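Mandelate racemase/muconate lactonizing protein (Thermobispora bispora, PDB 3VC5) probably catalyses the magnesium-dependent dehydration of D-glucarate to 5-dehydro-4-deoxy-D-glucarate, as a member of the mandelate racemase/muconate lactonizing enzyme family. Local coordinates at residues N42-Q48 against R421-M427; F35-L40 against W370-Q374; K144-V150 against G394-G398; V92-I98 against C138-Q142. All coordinates share one frame; numbering follows the deposited sequence.

Interaction 1. Residues N42-Q48 against R421-M427; sequences NAAGVHQ and RDDEGYM. With PO4 (phosphate ion), chain B.
Asn42 ND2 gives Asp423 OD2 a nearly straight hydrogen bond (2.8 Å, 175° at the hydrogen); the oxygen lies in the amide plane of Asn42. Asn42 CG stands between its own backbone N and carbonyl carbon (chi1 62°), which swings the amide across the turn to the start of the helix, where ND2 also donates to phosphate O1. His47 NE2 bonds the same O1 at 2.9 Å, while its ND1 is held by Asp37. From the other segment Arg421 arrives fully extended (chi1 174°), and its guanidinium forms a side-on, two-nitrogen salt bridge with the Asp423 carboxylate: NE donates to OD1 at 2.8 Å and NH2 to the syn lone pair of OD2 at 2.7 Å. NH1 and NH2 then share phosphate O3. With leucine for Asp423, the Arg421 guanidinium would probably be left without its carboxylate and freer to turn away from the phosphate, with Asn42 ND2 losing an acceptor.

Away from the anion, Gln48 OE1 accepts from Asp422 N at 2.8 Å, the donor standing above the carbonyl plane, and water 1 joins that oxygen to Asp423 OD1. Gln48 CG rests 3.6 Å from Tyr426 CB, and Val46 CG1 touches Tyr426 CD2 at 3.5 Å. Gly45 passes so near the helix that a beta carbon would collide with Asp423 O.

Lys211, a predicted proton acceptor, and His367 complete the donors round the phosphate. Asp423 therefore acts as a second-shell carboxylate, fixing an arginine and an asparagine that face an anion pocket beside the probable active site.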
loop_
_atom_site.group_PDB
_atom_site.type_symbol
_atom_site.label_atom_id
_atom_site.label_comp_id
_atom_site.label_asym_id
_atom_site.label_seq_id
_atom_site.Cartn_x
_atom_site.Cartn_y
_atom_site.Cartn_z
ATOM N N ASN A 42 -0.770 29.243 17.787
ATOM C CA ASN A 42 -1.644 28.168 17.356
ATOM C C ASN A 42 -2.625 27.867 18.505
ATOM O O ASN A 42 -2.611 28.554 19.540
ATOM C CB ASN A 42 -0.813 26.929 16.932
ATOM C CG ASN A 42 -0.003 26.360 18.075
ATOM O OD1 ASN A 42 -0.324 26.591 19.252
ATOM N ND2 ASN A 42 1.050 25.611 17.749
ATOM N N ALA A 43 -3.493 26.874 18.327
ATOM C CA ALA A 43 -4.463 26.539 19.364
ATOM C C ALA A 43 -3.823 26.161 20.710
ATOM O O ALA A 43 -4.449 26.309 21.766
ATOM C CB ALA A 43 -5.372 25.407 18.894
ATOM N N ALA A 44 -2.613 25.603 20.663
ATOM C CA ALA A 44 -1.912 25.137 21.865
ATOM C C ALA A 44 -1.039 26.195 22.556
ATOM O O ALA A 44 -0.412 25.916 23.564
ATOM C CB ALA A 44 -1.069 23.872 21.530
ATOM N N GLY A 45 -0.957 27.396 21.991
ATOM C CA GLY A 45 -0.185 28.476 22.602
ATOM C C GLY A 45 0.646 29.183 21.555
ATOM O O GLY A 45 0.120 29.811 20.617
ATOM N N VAL A 46 1.957 29.033 21.677
ATOM C CA VAL A 46 2.877 29.696 20.740
ATOM C C VAL A 46 4.137 28.861 20.630
ATOM O O VAL A 46 4.575 28.279 21.630
ATOM C CB VAL A 46 3.160 31.150 21.198
ATOM C CG1 VAL A 46 3.737 31.166 22.611
ATOM C CG2 VAL A 46 4.092 31.908 20.206
ATOM N N HIS A 47 4.724 28.782 19.430
ATOM C CA HIS A 47 5.980 28.046 19.265
ATOM C C HIS A 47 7.092 28.659 20.115
ATOM O O HIS A 47 7.181 29.884 20.237
ATOM C CB HIS A 47 6.442 28.120 17.807
ATOM C CG HIS A 47 5.676 27.241 16.870
ATOM N ND1 HIS A 47 6.244 26.699 15.738
ATOM C CD2 HIS A 47 4.383 26.821 16.886
ATOM C CE1 HIS A 47 5.339 25.971 15.097
ATOM N NE2 HIS A 47 4.204 26.017 15.783
ATOM N N GLN A 48 7.943 27.795 20.680
ATOM C CA GLN A 48 9.074 28.234 21.481
ATOM C C GLN A 48 10.202 28.757 20.583
ATOM O O GLN A 48 10.204 28.521 19.380
ATOM C CB GLN A 48 9.570 27.103 22.376
ATOM C CG GLN A 48 8.617 26.790 23.536
ATOM C CD GLN A 48 8.817 25.395 24.071
ATOM O OE1 GLN A 48 8.568 24.406 23.367
ATOM N NE2 GLN A 48 9.269 25.298 25.317
ATOM N N ARG A 421 8.995 19.829 23.344
ATOM C CA ARG A 421 8.133 20.883 22.840
ATOM C C ARG A 421 6.973 21.113 23.797
ATOM O O ARG A 421 6.280 20.154 24.200
ATOM C CB ARG A 421 7.616 20.521 21.441
ATOM C CG ARG A 421 6.607 21.530 20.932
ATOM C CD ARG A 421 6.149 21.220 19.527
ATOM N NE ARG A 421 5.138 22.175 19.101
ATOM C CZ ARG A 421 4.455 22.120 17.955
ATOM N NH1 ARG A 421 4.659 21.136 17.094
ATOM N NH2 ARG A 421 3.551 23.059 17.676
ATOM N N ASP A 422 6.728 22.379 24.141
ATOM C CA ASP A 422 5.642 22.709 25.056
ATOM C C ASP A 422 5.044 24.095 24.743
ATOM O O ASP A 422 5.260 25.061 25.491
ATOM C CB ASP A 422 6.133 22.599 26.509
ATOM C CG ASP A 422 5.010 22.813 27.546
ATOM O OD1 ASP A 422 3.798 22.765 27.189
ATOM O OD2 ASP A 422 5.358 23.027 28.733
ATOM N N ASP A 423 4.269 24.177 23.653
ATOM C CA ASP A 423 3.633 25.446 23.249
ATOM C C ASP A 423 2.765 26.016 24.365
ATOM O O ASP A 423 2.692 27.228 24.538
ATOM C CB ASP A 423 2.709 25.272 22.034
ATOM C CG ASP A 423 3.415 24.711 20.807
ATOM O OD1 ASP A 423 4.597 24.334 20.875
ATOM O OD2 ASP A 423 2.756 24.599 19.755
ATOM N N GLU A 424 2.054 25.144 25.093
ATOM C CA GLU A 424 1.123 25.628 26.111
ATOM C C GLU A 424 1.836 26.206 27.336
ATOM O O GLU A 424 1.454 27.273 27.849
ATOM C CB GLU A 424 0.153 24.511 26.518
ATOM C CG GLU A 424 -0.949 24.941 27.465
ATOM C CD GLU A 424 -1.799 23.759 27.880
ATOM O OE1 GLU A 424 -1.233 22.717 28.279
ATOM O OE2 GLU A 424 -3.029 23.845 27.772
ATOM N N GLY A 425 2.853 25.498 27.819
ATOM C CA GLY A 425 3.645 25.973 28.953
ATOM C C GLY A 425 4.327 27.285 28.625
ATOM O O GLY A 425 4.399 28.196 29.471
ATOM N N TYR A 426 4.830 27.387 27.397
ATOM C CA TYR A 426 5.479 28.628 26.963
ATOM C C TYR A 426 4.435 29.764 26.941
ATOM O O TYR A 426 4.680 30.871 27.468
ATOM C CB TYR A 426 6.158 28.436 25.602
ATOM C CG TYR A 426 6.937 29.644 25.098
ATOM C CD1 TYR A 426 7.799 30.353 25.935
ATOM C CD2 TYR A 426 6.813 30.056 23.777
ATOM C CE1 TYR A 426 8.516 31.445 25.458
ATOM C CE2 TYR A 426 7.521 31.134 23.289
ATOM C CZ TYR A 426 8.354 31.845 24.143
ATOM O OH TYR A 426 9.073 32.916 23.640
ATOM N N MET A 427 3.253 29.505 26.380
ATOM C CA MET A 427 2.224 30.550 26.386
ATOM C C MET A 427 1.826 30.925 27.820
ATOM O O MET A 427 1.623 32.095 28.127
ATOM C CB MET A 427 0.960 30.164 25.604
ATOM C CG MET A 427 -0.140 31.241 25.718
ATOM S SD MET A 427 0.368 32.798 24.938
ATOM C CE MET A 427 0.100 32.327 23.231
HETATM P P PO4 B . 2.240 23.454 14.361
HETATM O O1 PO4 B . 1.807 24.571 15.230
HETATM O O2 PO4 B . 3.527 23.927 13.720
HETATM O O3 PO4 B . 2.505 22.235 15.142
HETATM O O4 PO4 B . 1.203 23.211 13.388
HETATM O O HOH W 1 7.143 25.043 20.996
#

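Interaction 2. Residues F35-L40 against W370-Q374; sequences FRDPPL and WQDGQ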
loop_
_atom_site.group_PDB
_atom_site.type_symbol
_atom_site.label_atom_id
_atom_site.label_comp_id
_atom_site.label_asym_id
_atom_site.label_seq_id
_atom_site.Cartn_x
_atom_site.Cartn_y
_atom_site.Cartn_z
ATOM N N PHE A 35 17.035 24.515 16.406
ATOM C CA PHE A 35 17.194 25.652 15.490
ATOM C C PHE A 35 16.119 26.702 15.802
ATOM O O PHE A 35 15.151 26.404 16.507
ATOM C CB PHE A 35 17.155 25.189 14.030
ATOM C CG PHE A 35 16.012 24.249 13.733
ATOM C CD1 PHE A 35 14.750 24.767 13.387
ATOM C CD2 PHE A 35 16.210 22.859 13.755
ATOM C CE1 PHE A 35 13.653 23.880 13.126
ATOM C CE2 PHE A 35 15.163 21.985 13.486
ATOM C CZ PHE A 35 13.885 22.496 13.162
ATOM N N ARG A 36 16.318 27.934 15.330
ATOM C CA ARG A 36 15.465 29.060 15.707
ATOM C C ARG A 36 14.115 28.964 15.030
ATOM O O ARG A 36 14.023 28.548 13.845
ATOM C CB ARG A 36 16.144 30.380 15.302
ATOM C CG ARG A 36 17.425 30.624 16.085
ATOM C CD ARG A 36 18.141 31.905 15.647
ATOM N NE ARG A 36 18.315 31.967 14.187
ATOM C CZ ARG A 36 19.333 31.427 13.514
ATOM N NH1 ARG A 36 20.309 30.785 14.160
ATOM N NH2 ARG A 36 19.382 31.537 12.188
ATOM N N ASP A 37 13.064 29.350 15.763
ATOM C CA ASP A 37 11.712 29.330 15.233
ATOM C C ASP A 37 11.034 30.614 15.710
ATOM O O ASP A 37 11.189 30.975 16.866
ATOM C CB ASP A 37 10.954 28.145 15.862
ATOM C CG ASP A 37 9.732 27.716 15.052
ATOM O OD1 ASP A 37 9.648 28.029 13.854
ATOM O OD2 ASP A 37 8.862 27.015 15.620
ATOM N N PRO A 38 10.268 31.291 14.836
ATOM C CA PRO A 38 9.540 32.502 15.293
ATOM C C PRO A 38 8.372 32.165 16.227
ATOM O O PRO A 38 8.035 30.979 16.393
ATOM C CB PRO A 38 9.016 33.114 13.977
ATOM C CG PRO A 38 9.809 32.471 12.873
ATOM C CD PRO A 38 10.112 31.071 13.381
ATOM N N PRO A 39 7.742 33.199 16.833
ATOM C CA PRO A 39 6.640 33.005 17.796
ATOM C C PRO A 39 5.302 32.801 17.054
ATOM O O PRO A 39 4.389 33.643 17.096
ATOM C CB PRO A 39 6.659 34.308 18.621
ATOM C CG PRO A 39 7.197 35.333 17.660
ATOM C CD PRO A 39 8.259 34.582 16.858
ATOM N N LEU A 40 5.211 31.659 16.382
ATOM C CA LEU A 40 4.039 31.276 15.624
ATOM C C LEU A 40 2.934 30.807 16.589
ATOM O O LEU A 40 3.143 29.921 17.421
ATOM C CB LEU A 40 4.420 30.164 14.646
ATOM C CG LEU A 40 5.619 30.448 13.746
ATOM C CD1 LEU A 40 5.907 29.239 12.798
ATOM C CD2 LEU A 40 5.463 31.732 12.958
ATOM N N TRP A 370 9.722 29.531 7.587
ATOM C CA TRP A 370 9.873 30.006 8.962
ATOM C C TRP A 370 11.247 29.687 9.513
ATOM O O TRP A 370 11.696 30.328 10.484
ATOM C CB TRP A 370 8.777 29.356 9.856
ATOM C CG TRP A 370 7.412 29.832 9.366
ATOM C CD1 TRP A 370 6.419 29.069 8.836
ATOM C CD2 TRP A 370 6.932 31.196 9.329
ATOM N NE1 TRP A 370 5.342 29.865 8.475
ATOM C CE2 TRP A 370 5.645 31.173 8.754
ATOM C CE3 TRP A 370 7.485 32.435 9.700
ATOM C CZ2 TRP A 370 4.878 32.339 8.584
ATOM C CZ3 TRP A 370 6.728 33.585 9.524
ATOM C CH2 TRP A 370 5.449 33.534 8.967
ATOM N N GLN A 371 11.895 28.672 8.925
ATOM C CA GLN A 371 13.233 28.303 9.383
ATOM C C GLN A 371 14.303 29.191 8.736
ATOM O O GLN A 371 15.475 29.094 9.075
ATOM C CB GLN A 371 13.494 26.816 9.145
ATOM C CG GLN A 371 13.248 25.988 10.425
ATOM C CD GLN A 371 11.915 26.343 11.078
ATOM O OE1 GLN A 371 10.844 25.917 10.593
ATOM N NE2 GLN A 371 11.959 27.142 12.159
ATOM N N ASP A 372 13.884 30.061 7.857
ATOM C CA ASP A 372 14.751 31.090 7.271
ATOM C C ASP A 372 16.146 30.629 6.858
ATOM O O ASP A 372 17.124 31.273 7.142
ATOM C CB ASP A 372 14.814 32.282 8.195
ATOM C CG ASP A 372 15.022 33.599 7.461
ATOM O OD1 ASP A 372 14.760 33.710 6.277
ATOM O OD2 ASP A 372 15.506 34.488 8.103
ATOM N N GLY A 373 16.191 29.523 6.154
ATOM C CA GLY A 373 17.412 29.030 5.531
ATOM C C GLY A 373 18.247 28.126 6.404
ATOM O O GLY A 373 19.227 27.547 5.916
ATOM N N GLN A 374 17.867 27.953 7.678
ATOM C CA GLN A 374 18.632 27.027 8.546
ATOM C C GLN A 374 18.535 25.600 7.998
ATOM O O GLN A 374 17.442 25.136 7.660
ATOM C CB GLN A 374 18.101 27.041 9.988
ATOM C CG GLN A 374 18.230 28.393 10.701
ATOM C CD GLN A 374 17.465 28.447 11.995
ATOM O OE1 GLN A 374 18.040 28.329 13.084
ATOM N NE2 GLN A 374 16.152 28.617 11.892
HETATM O O HOH W 2 13.754 31.124 12.114
HETATM O O HOH W 3 8.431 26.371 12.072
#
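The amide of Gln374 and the guanidinium of Arg36 are stacked, their planes 23° apart, with Gln374 OE1 over the centre of the guanidinium face. The same amide is paired with the Arg36 backbone: OE1 takes Arg36 N on an in-plane lone pair at 2.9 Å, and Gln374 NE2 returns a bond to Arg36 O at 2.9 Å. Its second hydrogen goes to Gln371 O, so both N-H groups are used.

Gln371 comes from another side. Its chain bends at chi2 (48°), turning the amide back so that NE2 divides its hydrogens between Arg36 O and Asp37 OD1, each 3.0 Å away; OD1 is met from above its carboxylate plane. Water 3 bridges OD1 to Gln371 OE1, and Asp37 OD2 binds His47. Ahead of the bend, Gln371 CG lies obliquely against the Phe35 ring, 3.5 Å from CE1.

At the apolar end the side chains cross. Leu40 CD2 lies over the six-membered ring of Trp370, 3.9 Å from its centroid and 13° off the normal, a CH-pi contact, while CD1 approaches Trp370 CG at 3.8 Å. Pro38 CG touches Trp370 CE3 at 3.9 Å; indole NE1 bonds Tyr167 O.

The Gln374 amide thus does the pairing a neighbouring strand's backbone might do, Gln371 adding a second donor to Arg36 O. This joins strand 25-36 of the capping domain to the barrel-domain loop after helix 344-355.

Interaction 3. Residues K144-V150 against G394-G398; sequences KAAGRPV and GPGLG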
loop_
_atom_site.group_PDB
_atom_site.type_symbol
_atom_site.label_atom_id
_atom_site.label_comp_id
_atom_site.label_asym_id
_atom_site.label_seq_id
_atom_site.Cartn_x
_atom_site.Cartn_y
_atom_site.Cartn_z
ATOM N N LYS A 144 20.978 5.221 -3.337
ATOM C CA LYS A 144 22.405 5.392 -3.672
ATOM C C LYS A 144 22.993 4.117 -4.286
ATOM O O LYS A 144 23.790 4.172 -5.243
ATOM C CB LYS A 144 23.217 5.806 -2.453
ATOM C CG LYS A 144 22.859 7.201 -1.953
ATOM C CD LYS A 144 23.744 7.603 -0.780
ATOM C CE LYS A 144 23.328 8.954 -0.179
ATOM N NZ LYS A 144 24.230 9.341 0.910
ATOM N N ALA A 145 22.608 2.968 -3.741
ATOM C CA ALA A 145 23.151 1.710 -4.261
ATOM C C ALA A 145 22.696 1.502 -5.707
ATOM O O ALA A 145 23.443 0.966 -6.521
ATOM C CB ALA A 145 22.743 0.507 -3.379
ATOM N N ALA A 146 21.467 1.931 -6.018
ATOM C CA ALA A 146 20.872 1.705 -7.331
ATOM C C ALA A 146 21.189 2.866 -8.281
ATOM O O ALA A 146 20.890 2.795 -9.491
ATOM C CB ALA A 146 19.356 1.488 -7.200
ATOM N N GLY A 147 21.818 3.923 -7.747
ATOM C CA GLY A 147 22.030 5.162 -8.520
ATOM C C GLY A 147 20.716 5.841 -8.913
ATOM O O GLY A 147 20.643 6.501 -9.932
ATOM N N ARG A 148 19.674 5.679 -8.103
ATOM C CA ARG A 148 18.340 6.204 -8.448
ATOM C C ARG A 148 17.794 7.079 -7.322
ATOM O O ARG A 148 18.117 6.846 -6.155
ATOM C CB ARG A 148 17.325 5.063 -8.666
ATOM C CG ARG A 148 17.815 3.857 -9.503
ATOM C CD ARG A 148 18.178 4.257 -10.892
ATOM N NE ARG A 148 17.001 4.776 -11.556
ATOM C CZ ARG A 148 16.666 4.556 -12.826
ATOM N NH1 ARG A 148 17.402 3.807 -13.638
ATOM N NH2 ARG A 148 15.557 5.096 -13.269
ATOM N N PRO A 149 16.950 8.071 -7.655
ATOM C CA PRO A 149 16.282 8.838 -6.600
ATOM C C PRO A 149 15.334 7.946 -5.815
ATOM O O PRO A 149 14.831 6.937 -6.345
ATOM C CB PRO A 149 15.446 9.862 -7.380
ATOM C CG PRO A 149 15.233 9.231 -8.748
ATOM C CD PRO A 149 16.501 8.461 -9.005
ATOM N N VAL A 150 15.077 8.301 -4.566
ATOM C CA VAL A 150 14.111 7.544 -3.743
ATOM C C VAL A 150 12.752 7.439 -4.468
ATOM O O VAL A 150 12.073 6.415 -4.350
ATOM C CB VAL A 150 13.985 8.189 -2.335
ATOM C CG1 VAL A 150 12.738 7.677 -1.576
ATOM C CG2 VAL A 150 15.243 7.814 -1.527
ATOM N N GLY A 394 19.984 13.880 -7.816
ATOM C CA GLY A 394 20.959 12.922 -7.296
ATOM C C GLY A 394 20.313 11.601 -6.908
ATOM O O GLY A 394 19.072 11.492 -6.858
ATOM N N PRO A 395 21.146 10.574 -6.650
ATOM C CA PRO A 395 20.704 9.271 -6.136
ATOM C C PRO A 395 20.225 9.396 -4.695
ATOM O O PRO A 395 20.620 10.326 -3.989
ATOM C CB PRO A 395 21.983 8.431 -6.139
ATOM C CG PRO A 395 23.093 9.425 -6.146
ATOM C CD PRO A 395 22.580 10.575 -6.975
ATOM N N GLY A 396 19.390 8.465 -4.249
ATOM C CA GLY A 396 18.892 8.521 -2.884
ATOM C C GLY A 396 17.988 9.725 -2.709
ATOM O O GLY A 396 17.217 10.067 -3.614
ATOM N N LEU A 397 18.043 10.357 -1.542
ATOM C CA LEU A 397 17.219 11.544 -1.290
ATOM C C LEU A 397 17.681 12.742 -2.110
ATOM O O LEU A 397 16.925 13.696 -2.312
ATOM C CB LEU A 397 17.224 11.899 0.203
ATOM C CG LEU A 397 16.455 10.960 1.135
ATOM C CD1 LEU A 397 16.793 11.300 2.596
ATOM C CD2 LEU A 397 14.931 11.029 0.862
ATOM N N GLY A 398 18.921 12.696 -2.566
ATOM C CA GLY A 398 19.493 13.786 -3.382
ATOM C C GLY A 398 20.025 14.917 -2.511
ATOM O O GLY A 398 20.197 16.042 -2.984
#
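Gly396 joins the two backbones through both its polar atoms. Its N donates to Arg148 O at 2.8 Å, and its O accepts from Val150 N at 2.9 Å, so the two bonds straddle Pro149, which has no N-H to give, and make a single beta bridge. Both donors stand well above the carbonyl planes they meet. A CA-H...O contact from Pro149 CA to Gly396 O (3.4 Å) supplements the second bond.

Side chains close around this bridge. Val150 CG2 lies 3.5 Å from Gly396 C and 4.0 Å from Leu397 CD2; with CG1 anti to the backbone N (chi1 165°), CG2 is the branch placed beside that peptide. On the outer flank Pro395 CB meets Lys144 CA at 3.9 Å, while the extended Lys144 chain leads off to Thr65.

The next shell fixes both backbones. Gly396, with phi 67°, is the second residue of a type II' turn from Pro395 to Gly398, and a beta carbon on it would be tight against Lys144 CG at 3.1 Å. Leu397 N is held by Asp140 and Leu397 O by His352. Arg148 turns away from the bridge to form salt bridges with Asp152 and with Asp91 of the second subunit.

Gly147, at positive phi, is the C-prime residue of a Schellman motif ending helix 123-146, with Gly147 N bonded to Lys144 O. The chain released there pairs with the loop between strand 388-390 and helix 403-415, a seam joining the N-terminal capping domain to the barrel domain of the enolase superfamily fold.

Interaction 4. Residues V92-I98 against C138-Q142; sequences VYALHRI and CLDIQ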
loop_
_atom_site.group_PDB
_atom_site.type_symbol
_atom_site.label_atom_id
_atom_site.label_comp_id
_atom_site.label_asym_id
_atom_site.label_seq_id
_atom_site.Cartn_x
_atom_site.Cartn_y
_atom_site.Cartn_z
ATOM N N VAL A 92 19.786 -3.167 4.975
ATOM C CA VAL A 92 18.972 -1.969 4.671
ATOM C C VAL A 92 17.748 -2.229 3.769
ATOM O O VAL A 92 16.877 -1.356 3.634
ATOM C CB VAL A 92 19.807 -0.810 4.042
ATOM C CG1 VAL A 92 20.920 -0.329 4.995
ATOM C CG2 VAL A 92 20.365 -1.204 2.660
ATOM N N TYR A 93 17.668 -3.407 3.133
ATOM C CA TYR A 93 16.460 -3.782 2.382
ATOM C C TYR A 93 15.467 -4.456 3.310
ATOM O O TYR A 93 14.294 -4.627 2.943
ATOM C CB TYR A 93 16.783 -4.743 1.218
ATOM C CG TYR A 93 17.593 -4.086 0.134
ATOM C CD1 TYR A 93 16.975 -3.470 -0.945
ATOM C CD2 TYR A 93 18.988 -4.060 0.204
ATOM C CE1 TYR A 93 17.733 -2.837 -1.960
ATOM C CE2 TYR A 93 19.743 -3.432 -0.782
ATOM C CZ TYR A 93 19.113 -2.821 -1.855
ATOM O OH TYR A 93 19.879 -2.209 -2.832
ATOM N N ALA A 94 15.928 -4.854 4.492
ATOM C CA ALA A 94 15.065 -5.661 5.392
ATOM C C ALA A 94 14.179 -4.779 6.264
ATOM O O ALA A 94 14.281 -4.804 7.499
ATOM C CB ALA A 94 15.905 -6.581 6.256
ATOM N N LEU A 95 13.293 -4.020 5.608
ATOM C CA LEU A 95 12.486 -3.029 6.301
ATOM C C LEU A 95 11.497 -3.676 7.255
ATOM O O LEU A 95 11.255 -3.126 8.324
ATOM C CB LEU A 95 11.742 -2.129 5.328
ATOM C CG LEU A 95 12.624 -1.205 4.497
ATOM C CD1 LEU A 95 11.755 -0.347 3.538
ATOM C CD2 LEU A 95 13.500 -0.351 5.382
ATOM N N HIS A 96 10.926 -4.823 6.884
ATOM C CA HIS A 96 10.018 -5.516 7.806
ATOM C C HIS A 96 10.753 -5.944 9.072
ATOM O O HIS A 96 10.236 -5.804 10.181
ATOM C CB HIS A 96 9.335 -6.730 7.149
ATOM C CG HIS A 96 8.453 -6.392 5.984
ATOM N ND1 HIS A 96 7.457 -5.438 6.043
ATOM C CD2 HIS A 96 8.423 -6.888 4.721
ATOM C CE1 HIS A 96 6.854 -5.359 4.866
ATOM N NE2 HIS A 96 7.421 -6.227 4.045
ATOM N N ARG A 97 11.966 -6.471 8.909
ATOM C CA ARG A 97 12.756 -6.893 10.054
ATOM C C ARG A 97 13.168 -5.699 10.928
ATOM O O ARG A 97 13.143 -5.775 12.156
ATOM C CB ARG A 97 13.985 -7.650 9.564
ATOM C CG ARG A 97 14.638 -8.499 10.605
ATOM C CD ARG A 97 15.624 -9.527 9.981
ATOM N NE ARG A 97 16.284 -10.296 11.027
ATOM C CZ ARG A 97 17.422 -10.965 10.871
ATOM N NH1 ARG A 97 18.040 -10.954 9.703
ATOM N NH2 ARG A 97 17.943 -11.640 11.888
ATOM N N ILE A 98 13.588 -4.607 10.294
ATOM C CA ILE A 98 13.924 -3.400 11.045
ATOM C C ILE A 98 12.696 -2.873 11.807
ATOM O O ILE A 98 12.786 -2.472 12.975
ATOM C CB ILE A 98 14.513 -2.311 10.090
ATOM C CG1 ILE A 98 15.878 -2.769 9.577
ATOM C CG2 ILE A 98 14.586 -0.931 10.775
ATOM C CD1 ILE A 98 16.389 -1.956 8.386
ATOM N N CYS A 138 17.310 4.241 5.217
ATOM C CA CYS A 138 17.524 2.988 4.470
ATOM C C CYS A 138 17.129 3.187 2.997
ATOM O O CYS A 138 17.782 2.661 2.093
ATOM C CB CYS A 138 16.728 1.817 5.108
ATOM S SG CYS A 138 17.503 1.269 6.630
ATOM N N LEU A 139 16.044 3.922 2.729
ATOM C CA LEU A 139 15.681 4.187 1.339
ATOM C C LEU A 139 16.725 5.077 0.667
ATOM O O LEU A 139 17.028 4.898 -0.531
ATOM C CB LEU A 139 14.287 4.839 1.242
ATOM C CG LEU A 139 13.132 3.947 1.731
ATOM C CD1 LEU A 139 11.835 4.791 1.638
ATOM C CD2 LEU A 139 13.017 2.712 0.824
ATOM N N ASP A 140 17.261 6.044 1.415
ATOM C CA ASP A 140 18.351 6.907 0.873
ATOM C C ASP A 140 19.493 5.993 0.396
ATOM O O ASP A 140 19.979 6.112 -0.736
ATOM C CB ASP A 140 18.788 7.898 1.986
ATOM C CG ASP A 140 19.704 9.013 1.515
ATOM O OD1 ASP A 140 19.829 9.278 0.292
ATOM O OD2 ASP A 140 20.292 9.650 2.436
ATOM N N ILE A 141 19.882 5.044 1.239
ATOM C CA ILE A 141 20.955 4.090 0.911
ATOM C C ILE A 141 20.588 3.180 -0.274
ATOM O O ILE A 141 21.409 2.962 -1.179
ATOM C CB ILE A 141 21.335 3.254 2.131
ATOM C CG1 ILE A 141 22.048 4.130 3.192
ATOM C CG2 ILE A 141 22.274 2.103 1.723
ATOM C CD1 ILE A 141 22.033 3.523 4.620
ATOM N N GLN A 142 19.372 2.629 -0.278
ATOM C CA GLN A 142 18.942 1.824 -1.425
ATOM C C GLN A 142 19.010 2.616 -2.731
ATOM O O GLN A 142 19.438 2.093 -3.764
ATOM C CB GLN A 142 17.525 1.296 -1.229
ATOM C CG GLN A 142 17.354 0.305 -0.110
ATOM C CD GLN A 142 15.924 -0.196 -0.046
ATOM O OE1 GLN A 142 15.194 -0.213 -1.073
ATOM N NE2 GLN A 142 15.490 -0.578 1.150
HETATM O O HOH W 4 18.937 -0.496 -4.593
HETATM O O HOH W 5 13.203 -2.917 1.040
#
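Val92 sits against helix 123-146 with its CB 4.0 Å from Cys138 SG and its CG2 3.9 Å from Ile141 CG2, the Val92 and Ile141 side chains crossing at about a right angle. Ile98 CD1 closes on the same sulfur at 3.8 Å, and Leu95 CD2 meets Cys138 CB at 3.9 Å. Val92, Ile98, Cys138 and Ile141 are buried here, while Leu95 lies nearer the surface; Val92 and Ile141 also touch strand 50-60.

Gln142 makes the polar link. Its chain is extended beyond CG (chi2 -178°), which carries NE2 to Val92 O at 2.9 Å while CG lies over the Tyr93 ring, 23° off the normal, and the amide stacks on that ring. With an alanine here, Val92 O would probably lose its side-chain donor and the Tyr93 face its cover.

The other side is looser and wetter. Leu95 CD1 and Leu139 CD2 are 4.3 Å apart; water 4 bridges Tyr93 OH to Gln142 O, and water 5 joins Tyr93 O to Gln142 NE2. Tyr93 also packs on Arg148 of the second subunit.

Through Ala94, the N-cap, the turn leading into helix 95-106 and that helix's first turn pack on helix 123-146 within the N-terminal capping domain of the family.

In the fold
From the N terminus, strand 25-36 leads into 35-40, the first half of interaction 2, and at once into 42-48, the first half of interaction 1; these neighbours touch, His47 N meeting Leu40 O. Interaction 4 then closes the shortest loop, 92-98 to 138-142, nested inside both. Helix 123-146 continues into 144-150, which opens interaction 3; interactions 3 and 4 touch and share that helix. Interaction 2 closes at 370-374, interaction 3 at 394-398, and interaction 1 last, at 421-427. Interaction 2 therefore crosses both 1 and 3, whereas 3 nests within 1. Interactions 2 and 3, whose centres are about 29 Å apart, both tie the capping domain to the barrel, and interaction 1 brings in helix 423-430.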